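RagB/SusD domain protein (Flavobacterium johnsoniae, PDB 5J90) binds chitin as a SusD-like protein of a chitin utilization locus, probably as a lipoprotein at the outer membrane that helps capture chitin chains. Local coordinates at residues Y196-W199 against V200-A203; K362-F365 against D366-V370; S182-E185 against S186-M189; L51-G54 against L55-I59. All blocks are in the same frame, centred on the assembly; numbering follows the deposited sequence. Where two conformers were deposited one is given.

Contact 1. Residues Y196-W199 against V200-A203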
loop_
_atom_site.group_PDB
_atom_site.type_symbol
_atom_site.label_atom_id
_atom_site.label_comp_id
_atom_site.label_asym_id
_atom_site.label_seq_id
_atom_site.Cartn_x
_atom_site.Cartn_y
_atom_site.Cartn_z
ATOM N N TYR A 196 -33.666 -1.816 -19.966
ATOM C CA TYR A 196 -33.062 -2.405 -18.774
ATOM C C TYR A 196 -31.862 -3.286 -19.112
ATOM O O TYR A 196 -30.868 -3.291 -18.381
ATOM C CB TYR A 196 -34.084 -3.224 -17.987
ATOM C CG TYR A 196 -35.222 -2.430 -17.370
ATOM C CD1 TYR A 196 -35.119 -1.063 -17.136
ATOM C CD2 TYR A 196 -36.408 -3.066 -17.018
ATOM C CE1 TYR A 196 -36.182 -0.347 -16.561
ATOM C CE2 TYR A 196 -37.463 -2.368 -16.456
ATOM C CZ TYR A 196 -37.350 -1.016 -16.229
ATOM O OH TYR A 196 -38.420 -0.343 -15.665
ATOM N N GLU A 197 -31.955 -4.050 -20.194
ATOM C CA GLU A 197 -30.873 -4.950 -20.577
ATOM C C GLU A 197 -29.565 -4.188 -20.825
ATOM O O GLU A 197 -28.492 -4.663 -20.438
ATOM C CB GLU A 197 -31.282 -5.759 -21.813
ATOM C CG GLU A 197 -30.231 -6.752 -22.279
ATOM C CD GLU A 197 -30.646 -7.501 -23.530
ATOM O OE1 GLU A 197 -31.864 -7.556 -23.820
ATOM O OE2 GLU A 197 -29.753 -8.018 -24.229
ATOM N N SER A 198 -29.652 -3.004 -21.436
ATOM C CA SER A 198 -28.460 -2.199 -21.686
ATOM C C SER A 198 -27.892 -1.627 -20.387
ATOM O O SER A 198 -26.674 -1.514 -20.231
ATOM C CB SER A 198 -28.771 -1.076 -22.665
ATOM O OG SER A 198 -29.142 -1.631 -23.916
ATOM N N TRP A 199 -28.772 -1.276 -19.457
ATOM C CA TRP A 199 -28.339 -0.834 -18.142
ATOM C C TRP A 199 -27.634 -1.965 -17.379
ATOM O O TRP A 199 -26.637 -1.727 -16.692
ATOM C CB TRP A 199 -29.524 -0.257 -17.364
ATOM C CG TRP A 199 -29.759 1.191 -17.698
ATOM C CD1 TRP A 199 -30.598 1.697 -18.657
ATOM C CD2 TRP A 199 -29.124 2.316 -17.084
ATOM N NE1 TRP A 199 -30.528 3.071 -18.663
ATOM C CE2 TRP A 199 -29.626 3.476 -17.710
ATOM C CE3 TRP A 199 -28.179 2.457 -16.059
ATOM C CZ2 TRP A 199 -29.219 4.758 -17.345
ATOM C CZ3 TRP A 199 -27.776 3.731 -15.698
ATOM C CH2 TRP A 199 -28.296 4.863 -16.341
ATOM N N VAL A 200 -28.125 -3.192 -17.505
ATOM C CA VAL A 200 -27.477 -4.319 -16.838
ATOM C C VAL A 200 -26.112 -4.587 -17.467
ATOM O O VAL A 200 -25.129 -4.814 -16.754
ATOM C CB VAL A 200 -28.351 -5.595 -16.867
ATOM C CG1 VAL A 200 -27.558 -6.802 -16.359
ATOM C CG2 VAL A 200 -29.615 -5.389 -16.040
ATOM N N ARG A 201 -26.031 -4.513 -18.791
ATOM C CA ARG A 201 -24.774 -4.735 -19.488
ATOM C C ARG A 201 -23.749 -3.670 -19.077
ATOM O O ARG A 201 -22.554 -3.968 -18.920
ATOM C CB ARG A 201 -25.017 -4.763 -21.008
ATOM C CG ARG A 201 -23.818 -5.175 -21.836
ATOM C CD ARG A 201 -24.223 -5.498 -23.281
ATOM N NE ARG A 201 -25.071 -6.685 -23.370
ATOM C CZ ARG A 201 -26.348 -6.684 -23.750
ATOM N NH1 ARG A 201 -26.960 -5.549 -24.076
ATOM N NH2 ARG A 201 -27.015 -7.829 -23.815
ATOM N N PHE A 202 -24.212 -2.437 -18.884
ATOM C CA PHE A 202 -23.341 -1.380 -18.373
ATOM C C PHE A 202 -22.887 -1.729 -16.955
ATOM O O PHE A 202 -21.689 -1.678 -16.659
ATOM C CB PHE A 202 -24.032 -0.007 -18.416
ATOM C CG PHE A 202 -23.299 1.068 -17.646
ATOM C CD1 PHE A 202 -21.942 1.292 -17.847
ATOM C CD2 PHE A 202 -23.968 1.850 -16.717
ATOM C CE1 PHE A 202 -21.260 2.274 -17.129
ATOM C CE2 PHE A 202 -23.291 2.836 -16.003
ATOM C CZ PHE A 202 -21.951 3.045 -16.212
ATOM N N ALA A 203 -23.821 -2.105 -16.087
ATOM C CA ALA A 203 -23.464 -2.470 -14.718
ATOM C C ALA A 203 -22.422 -3.590 -14.690
ATOM O O ALA A 203 -21.483 -3.537 -13.891
ATOM C CB ALA A 203 -24.705 -2.874 -13.918
HETATM O O HOH W 1 -29.053 -5.791 -26.220
HETATM O O HOH W 2 -26.369 -2.704 -24.292
HETATM O O HOH W 3 -29.703 -4.248 -24.862
#
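Glu-197 and Arg-201, one helical turn apart, run side by side in the same direction off the first turns of helix 196-213 and close an i to i+4 salt bridge at their ends. Glu-197 is fully extended, with CG anti to the backbone N (chi1 -179°), while the Arg-201 chain bends at chi3 and brings its guanidinium back to the carboxylate. Arg-201 NH2 donates to Glu-197 OE2 at 2.8 Å in a nearly straight bond. The oxygen uses its anti lone pair and lies in the guanidinium plane. The two flat groups are turned 65° apart, and only NH2 bonds the carboxylate, a single-bond rather than two-pronged grip. Waters bind the other nitrogen: one joins Arg-201 NH1 to Glu-197 OE2, weakly on the glutamate side, and two others, held in the guanidinium plane, link NH1 to Ser-198 OG. Across the helix the pairing is apolar. Trp-199 CE3 lies 4.3 Å from Phe-202 CD2, at the edge of the phenylalanine ring and oblique to the indole. Main-chain i to i+4 bonds hold the frame, among them Ala-203 N to Trp-199 O at 2.9 Å. Beyond the two segments, Arg-201 NE donates to Phe-234 O and Trp-199 NE1 to Asp-188 OD2. The ion pair thus marks the partly exposed side of a helix whose buried side packs in the helical body of this SusD-like protein: Trp-199 and Phe-202 lean on helix 113-134, Val-200 and Ala-203 on helix 154-177, and Phe-202 also stacks on Phe-244 of strand 244-247.

Contact 2. Residues K362-F365 against D366-V370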
loop_
_atom_site.group_PDB
_atom_site.type_symbol
_atom_site.label_atom_id
_atom_site.label_comp_id
_atom_site.label_asym_id
_atom_site.label_seq_id
_atom_site.Cartn_x
_atom_site.Cartn_y
_atom_site.Cartn_z
ATOM N N LYS A 362 -10.229 -2.226 -32.986
ATOM C CA LYS A 362 -11.244 -2.119 -34.037
ATOM C C LYS A 362 -12.500 -1.400 -33.550
ATOM O O LYS A 362 -13.040 -0.539 -34.243
ATOM C CB LYS A 362 -11.608 -3.499 -34.580
ATOM C CG LYS A 362 -12.770 -3.484 -35.569
ATOM C CD LYS A 362 -13.181 -4.899 -35.970
ATOM C CE LYS A 362 -14.604 -4.924 -36.517
ATOM N NZ LYS A 362 -14.824 -3.849 -37.524
ATOM N N ALA A 363 -12.965 -1.741 -32.354
ATOM C CA ALA A 363 -14.140 -1.084 -31.790
ATOM C C ALA A 363 -13.934 0.428 -31.695
ATOM O O ALA A 363 -14.832 1.209 -32.046
ATOM C CB ALA A 363 -14.472 -1.659 -30.415
ATOM N N SER A 364 -12.763 0.844 -31.224
ATOM C CA SER A 364 -12.461 2.262 -31.102
ATOM C C SER A 364 -12.373 2.958 -32.469
ATOM O O SER A 364 -12.912 4.053 -32.639
ATOM C CB SER A 364 -11.171 2.468 -30.297
ATOM O OG SER A 364 -10.868 3.847 -30.186
ATOM N N PHE A 365 -11.685 2.336 -33.425
ATOM C CA PHE A 365 -11.612 2.889 -34.782
ATOM C C PHE A 365 -13.017 3.064 -35.350
ATOM O O PHE A 365 -13.332 4.118 -35.924
ATOM C CB PHE A 365 -10.782 1.989 -35.705
ATOM C CG PHE A 365 -9.314 2.341 -35.768
ATOM C CD1 PHE A 365 -8.528 2.378 -34.619
ATOM C CD2 PHE A 365 -8.705 2.593 -36.991
ATOM C CE1 PHE A 365 -7.176 2.684 -34.691
ATOM C CE2 PHE A 365 -7.358 2.898 -37.068
ATOM C CZ PHE A 365 -6.587 2.940 -35.916
ATOM N N ASP A 366 -13.867 2.050 -35.194
ATOM C CA ASP A 366 -15.241 2.138 -35.674
ATOM C C ASP A 366 -16.000 3.255 -34.966
ATOM O O ASP A 366 -16.751 4.010 -35.597
ATOM C CB ASP A 366 -15.970 0.808 -35.484
ATOM C CG ASP A 366 -15.458 -0.282 -36.407
ATOM O OD1 ASP A 366 -14.753 0.030 -37.393
ATOM O OD2 ASP A 366 -15.778 -1.458 -36.144
ATOM N N GLN A 367 -15.798 3.370 -33.654
ATOM C CA GLN A 367 -16.487 4.381 -32.872
ATOM C C GLN A 367 -16.144 5.787 -33.362
ATOM O O GLN A 367 -17.011 6.676 -33.385
ATOM C CB GLN A 367 -16.140 4.240 -31.389
ATOM C CG GLN A 367 -17.010 5.102 -30.510
ATOM C CD GLN A 367 -16.783 4.874 -29.035
ATOM O OE1 GLN A 367 -15.665 4.584 -28.592
ATOM N NE2 GLN A 367 -17.843 5.018 -28.259
ATOM N N ARG A 368 -14.893 5.979 -33.767
ATOM C CA ARG A 368 -14.425 7.293 -34.203
ATOM C C ARG A 368 -14.592 7.514 -35.709
ATOM O O ARG A 368 -14.281 8.587 -36.213
ATOM C CB ARG A 368 -12.961 7.501 -33.798
ATOM C CG ARG A 368 -12.664 7.197 -32.335
ATOM C CD ARG A 368 -13.515 8.017 -31.383
ATOM N NE ARG A 368 -13.059 7.815 -30.009
ATOM C CZ ARG A 368 -13.375 8.600 -28.991
ATOM N NH1 ARG A 368 -14.159 9.657 -29.172
ATOM N NH2 ARG A 368 -12.895 8.331 -27.787
ATOM N N GLY A 369 -15.069 6.497 -36.420
ATOM C CA GLY A 369 -15.348 6.633 -37.846
ATOM C C GLY A 369 -14.119 6.681 -38.731
ATOM O O GLY A 369 -14.148 7.297 -39.804
ATOM N N VAL A 370 -13.035 6.040 -38.305
ATOM C CA VAL A 370 -11.809 6.026 -39.094
ATOM C C VAL A 370 -11.508 4.637 -39.638
ATOM O O VAL A 370 -11.853 3.621 -39.029
ATOM C CB VAL A 370 -10.589 6.566 -38.313
ATOM C CG1 VAL A 370 -10.763 8.052 -38.020
ATOM C CG2 VAL A 370 -10.377 5.777 -37.034
HETATM O O HOH W 4 -12.742 5.090 -28.671
#
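Phe-365 and Val-370 form the tight part of this helix end, their side chains crossing at about a right angle with Phe-365 CD2 3.6 Å from Val-370 CG2. A chi1 of -67° puts CG2 between the backbone N and the carbonyl carbon and so against the ring, which it meets obliquely. The helix ends here in a Schellman motif: Gly-369 takes a positive phi of 73°, and Val-370 N returns to Phe-365 O at 3.1 Å. Pro-281, Arg-282 and Tyr-376 also meet the Phe-365 ring; with alanine at this position, the space against Val-370 would probably be left unfilled and Tyr-376 would lose this ring contact. A separate, well-bonded polar patch gathers round a water that accepts from Ser-364 OG, donates to Gln-367 OE1 and is weakly bound by Arg-368 NE. Arg-282 binds Ser-364 OG, Asn-331 the Gln-367 NE2, and the carbonyl of Phe-429 the Arg-368 NH2. The solvent side is looser. Lys-362 bends at chi4 so that NZ gives a 2.9 Å salt bridge to the syn lone pair of Asp-366 OD2, both residues being exposed. The last turn of helix 353-368 thus combines an apolar contact with a surface ion pair, whose contribution is likely to be weakened by water.

Contact 3. Residues S182-E185 against S186-M189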
loop_
_atom_site.group_PDB
_atom_site.type_symbol
_atom_site.label_atom_id
_atom_site.label_comp_id
_atom_site.label_asym_id
_atom_site.label_seq_id
_atom_site.Cartn_x
_atom_site.Cartn_y
_atom_site.Cartn_z
ATOM N N SER A 182 -40.296 -1.400 -19.805
ATOM C CA SER A 182 -39.577 -0.345 -19.095
ATOM C C SER A 182 -40.461 0.854 -18.777
ATOM O O SER A 182 -41.320 1.237 -19.573
ATOM C CB SER A 182 -38.372 0.137 -19.901
ATOM O OG SER A 182 -37.754 1.239 -19.245
ATOM N N THR A 183 -40.236 1.446 -17.611
ATOM C CA THR A 183 -40.889 2.693 -17.249
ATOM C C THR A 183 -39.855 3.809 -17.097
ATOM O O THR A 183 -40.090 4.787 -16.385
ATOM C CB THR A 183 -41.704 2.549 -15.948
ATOM O OG1 THR A 183 -40.899 1.944 -14.927
ATOM C CG2 THR A 183 -42.929 1.674 -16.190
ATOM N N PHE A 184 -38.725 3.671 -17.791
ATOM C CA PHE A 184 -37.591 4.583 -17.605
ATOM C C PHE A 184 -37.220 5.417 -18.836
ATOM O O PHE A 184 -36.398 6.321 -18.741
ATOM C CB PHE A 184 -36.366 3.786 -17.117
ATOM C CG PHE A 184 -35.246 4.637 -16.553
ATOM C CD1 PHE A 184 -35.449 5.447 -15.446
ATOM C CD2 PHE A 184 -33.978 4.591 -17.118
ATOM C CE1 PHE A 184 -34.404 6.210 -14.916
ATOM C CE2 PHE A 184 -32.934 5.347 -16.592
ATOM C CZ PHE A 184 -33.151 6.163 -15.501
ATOM N N GLU A 185 -37.822 5.142 -19.992
ATOM C CA GLU A 185 -37.371 5.827 -21.206
ATOM C C GLU A 185 -37.427 7.359 -21.119
ATOM O O GLU A 185 -36.474 8.037 -21.497
ATOM C CB GLU A 185 -38.106 5.341 -22.467
ATOM C CG GLU A 185 -37.593 6.046 -23.716
ATOM C CD GLU A 185 -38.109 5.463 -25.017
ATOM O OE1 GLU A 185 -38.945 4.536 -24.985
ATOM O OE2 GLU A 185 -37.660 5.945 -26.078
ATOM N N SER A 186 -38.530 7.897 -20.608
ATOM C CA SER A 186 -38.689 9.351 -20.545
ATOM C C SER A 186 -37.726 10.020 -19.561
ATOM O O SER A 186 -37.485 11.225 -19.641
ATOM C CB SER A 186 -40.138 9.734 -20.221
ATOM O OG SER A 186 -40.529 9.276 -18.942
ATOM N N THR A 187 -37.171 9.232 -18.647
ATOM C CA THR A 187 -36.249 9.753 -17.638
ATOM C C THR A 187 -34.782 9.545 -18.038
ATOM O O THR A 187 -33.904 10.313 -17.639
ATOM C CB THR A 187 -36.507 9.092 -16.277
ATOM O OG1 THR A 187 -37.876 9.292 -15.892
ATOM C CG2 THR A 187 -35.604 9.671 -15.205
ATOM N N ASP A 188 -34.532 8.501 -18.823
ATOM C CA ASP A 188 -33.175 8.138 -19.227
ATOM C C ASP A 188 -32.552 9.250 -20.081
ATOM O O ASP A 188 -33.225 9.854 -20.920
ATOM C CB ASP A 188 -33.232 6.824 -20.006
ATOM C CG ASP A 188 -31.903 6.086 -20.040
ATOM O OD1 ASP A 188 -30.867 6.682 -19.675
ATOM O OD2 ASP A 188 -31.913 4.904 -20.459
ATOM N N MET A 189 -31.273 9.534 -19.845
ATOM C CA MET A 189 -30.554 10.551 -20.598
ATOM C C MET A 189 -29.261 9.981 -21.174
ATOM O O MET A 189 -28.242 10.661 -21.230
ATOM C CB MET A 189 -30.254 11.751 -19.697
ATOM C CG MET A 189 -31.496 12.334 -19.045
ATOM S SD MET A 189 -31.117 13.715 -17.964
ATOM C CE MET A 189 -30.330 14.836 -19.124
HETATM O O HOH W 5 -39.373 7.482 -17.238
HETATM O O HOH W 6 -34.447 8.365 -23.487
#
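Phe-184 lies across Thr-187 and Asp-188, meeting each side chain at about a right angle within the loop between helices 154-177 and 196-213. From CB the side chain leaves with CG anti to the backbone N (chi1 -165°), which swings the ring back over the turn that follows. Along one flank CD1 comes within 3.9 Å of Thr-187 CB, and farther out CE1 touches Thr-187 CG2 at 3.7 Å. Along the other, CD2 meets Asp-188 CB at 3.7 Å and CE2 meets Asp-188 CG at the same distance, the carboxylate being inclined 39° to the ring. Between these flanks the backbone N of Asp-188 sits over the centre of one ring face. That nitrogen also donates to Phe-184 O at 2.9 Å, and Thr-187 N reaches the same oxygen from above the carbonyl plane, so one acceptor gathers the turn. Upstream, Ser-182 OG accepts from Phe-184 N in an ST turn. A water bonds to Thr-183 O, Ser-186 OG and Thr-187 OG1. Within the loop Asp-188 OD1 bonds Thr-190 and OD2 bonds Gly-194, while Trp-199 brings in helix 196-213 at OD2. Phe-33 of helix 33-37 meets the Phe-184 ring edge-to-face, with Phe-37 of the same helix also in contact, and Phe-115 and Leu-118 bring helix 113-134 against the ring.

Contact 4. Residues L51-G54 against L55-I59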
loop_
_atom_site.group_PDB
_atom_site.type_symbol
_atom_site.label_atom_id
_atom_site.label_comp_id
_atom_site.label_asym_id
_atom_site.label_seq_id
_atom_site.Cartn_x
_atom_site.Cartn_y
_atom_site.Cartn_z
ATOM N N LEU A 51 -12.783 22.870 -12.946
ATOM C CA LEU A 51 -12.243 22.605 -11.606
ATOM C C LEU A 51 -12.497 21.166 -11.133
ATOM O O LEU A 51 -11.677 20.578 -10.427
ATOM C CB LEU A 51 -12.808 23.608 -10.590
ATOM C CG LEU A 51 -12.460 25.066 -10.895
ATOM C CD1 LEU A 51 -13.223 25.975 -9.945
ATOM C CD2 LEU A 51 -10.969 25.290 -10.765
ATOM N N GLN A 52 -13.629 20.598 -11.531
ATOM C CA GLN A 52 -13.983 19.243 -11.126
ATOM C C GLN A 52 -13.061 18.206 -11.742
ATOM O O GLN A 52 -12.692 17.236 -11.074
ATOM C CB GLN A 52 -15.419 18.928 -11.533
ATOM C CG GLN A 52 -15.883 17.585 -10.990
ATOM C CD GLN A 52 -16.888 16.888 -11.888
ATOM O OE1 GLN A 52 -17.050 17.244 -13.059
ATOM N NE2 GLN A 52 -17.568 15.887 -11.341
ATOM N N GLN A 53 -12.699 18.390 -13.012
ATOM C CA GLN A 53 -11.873 17.403 -13.694
ATOM C C GLN A 53 -10.827 18.015 -14.628
ATOM O O GLN A 53 -9.746 17.457 -14.810
ATOM C CB GLN A 53 -12.758 16.399 -14.446
ATOM C CG GLN A 53 -11.951 15.276 -15.074
ATOM C CD GLN A 53 -12.790 14.122 -15.631
ATOM O OE1 GLN A 53 -13.842 13.746 -15.097
ATOM N NE2 GLN A 53 -12.305 13.550 -16.714
ATOM N N GLY A 54 -11.136 19.170 -15.218
ATOM C CA GLY A 54 -10.281 19.741 -16.246
ATOM C C GLY A 54 -8.867 20.082 -15.818
ATOM O O GLY A 54 -7.929 20.023 -16.621
ATOM N N LEU A 55 -8.714 20.445 -14.548
ATOM C CA LEU A 55 -7.419 20.868 -14.017
ATOM C C LEU A 55 -6.839 19.844 -13.033
ATOM O O LEU A 55 -5.904 20.140 -12.277
ATOM C CB LEU A 55 -7.533 22.255 -13.369
ATOM C CG LEU A 55 -7.758 23.389 -14.376
ATOM C CD1 LEU A 55 -8.130 24.687 -13.679
ATOM C CD2 LEU A 55 -6.502 23.581 -15.204
ATOM N N ASN A 56 -7.373 18.626 -13.075
ATOM C CA ASN A 56 -6.768 17.524 -12.327
ATOM C C ASN A 56 -6.528 16.321 -13.243
ATOM O O ASN A 56 -5.570 16.324 -14.005
ATOM C CB ASN A 56 -7.484 17.216 -10.983
ATOM C CG ASN A 56 -8.987 16.986 -11.125
ATOM O OD1 ASN A 56 -9.426 15.899 -11.486
ATOM N ND2 ASN A 56 -9.784 17.995 -10.769
ATOM N N SER A 57 -7.406 15.328 -13.217
ATOM C CA SER A 57 -7.140 14.110 -13.966
ATOM C C SER A 57 -7.061 14.271 -15.495
ATOM O O SER A 57 -6.359 13.499 -16.156
ATOM C CB SER A 57 -8.121 13.013 -13.579
ATOM O OG SER A 57 -9.459 13.398 -13.813
ATOM N N ASP A 58 -7.742 15.269 -16.071
ATOM C CA ASP A 58 -7.609 15.481 -17.522
ATOM C C ASP A 58 -6.168 15.792 -17.907
ATOM O O ASP A 58 -5.751 15.539 -19.038
ATOM C CB ASP A 58 -8.504 16.624 -18.013
ATOM C CG ASP A 58 -9.954 16.206 -18.201
ATOM O OD1 ASP A 58 -10.265 14.991 -18.134
ATOM O OD2 ASP A 58 -10.796 17.112 -18.413
ATOM N N ILE A 59 -5.412 16.338 -16.959
ATOM C CA ILE A 59 -4.017 16.695 -17.183
ATOM C C ILE A 59 -3.064 15.613 -16.653
ATOM O O ILE A 59 -2.144 15.199 -17.352
ATOM C CB ILE A 59 -3.709 18.079 -16.577
ATOM C CG1 ILE A 59 -4.553 19.147 -17.293
ATOM C CG2 ILE A 59 -2.221 18.380 -16.668
ATOM C CD1 ILE A 59 -4.340 20.558 -16.779
HETATM O O HOH W 7 -9.032 20.694 -9.933
#
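Gln-53 and Asp-58 meet at about a right angle, NE2 donating to Asp-58 OD1 at 2.9 Å on the syn side but 33° out of the plane of a carboxylate turned 65° from the amide. Close by, Gln-53 CG lies 3.4 Å from Ser-57 OG, which is hydrogen-bonded to Gln-433 OE1. Leu-51 and Leu-55 run alongside each other, Leu-51 CD2 to Leu-55 CD1 4.1 Å. Asn-56 reaches back instead: its ND2 gives a 3.0 Å bond to Gln-52 O, lying above that carbonyl plane, and a water joins ND2 to Leu-51 O. Its chi1 of 53° turns ND2 back to the preceding turn, while OD1 accepts from Ser-57 N, the next residue. A leucine in its place would probably leave Gln-52 O and the bridging water without this donor, and Ser-57 N without its bond to OD1. The arrangement is a helix-to-helix junction broken at Leu-55 and Asn-56, with 46-54 ending in a wider pi-type turn and 57-60 starting after Asn-56 at the N-cap position. Gln-53 O spans it, accepting Asn-56 N and Asp-58 N from opposite faces of its plane. Outside this shell, Glu-431 and Arg-129 hold the Gln-53 amide, Tyr-49 and Gly-432 bind the Asp-58 carboxylate, and both leucines rest on Trp-85 of helix 83-108.

From the N terminus, contact 4 comes first, joining helix 46-54 to helix 57-60; contact 3 follows in the loop after helix 154-177, contact 1 opens helix 196-213, and contact 2 closes helix 353-368. Each links adjoining residues, so none encloses or crosses another and all run in series. Contacts 1 and 3 alone touch, through Trp-199 and Tyr-196, which fasten the loop to the helix that follows it. Both lean on helix 113-134. Contacts 2 and 4 stand apart, their centres about 26 Å from each other, one at a helix end and one at a buried junction beside helix 83-108.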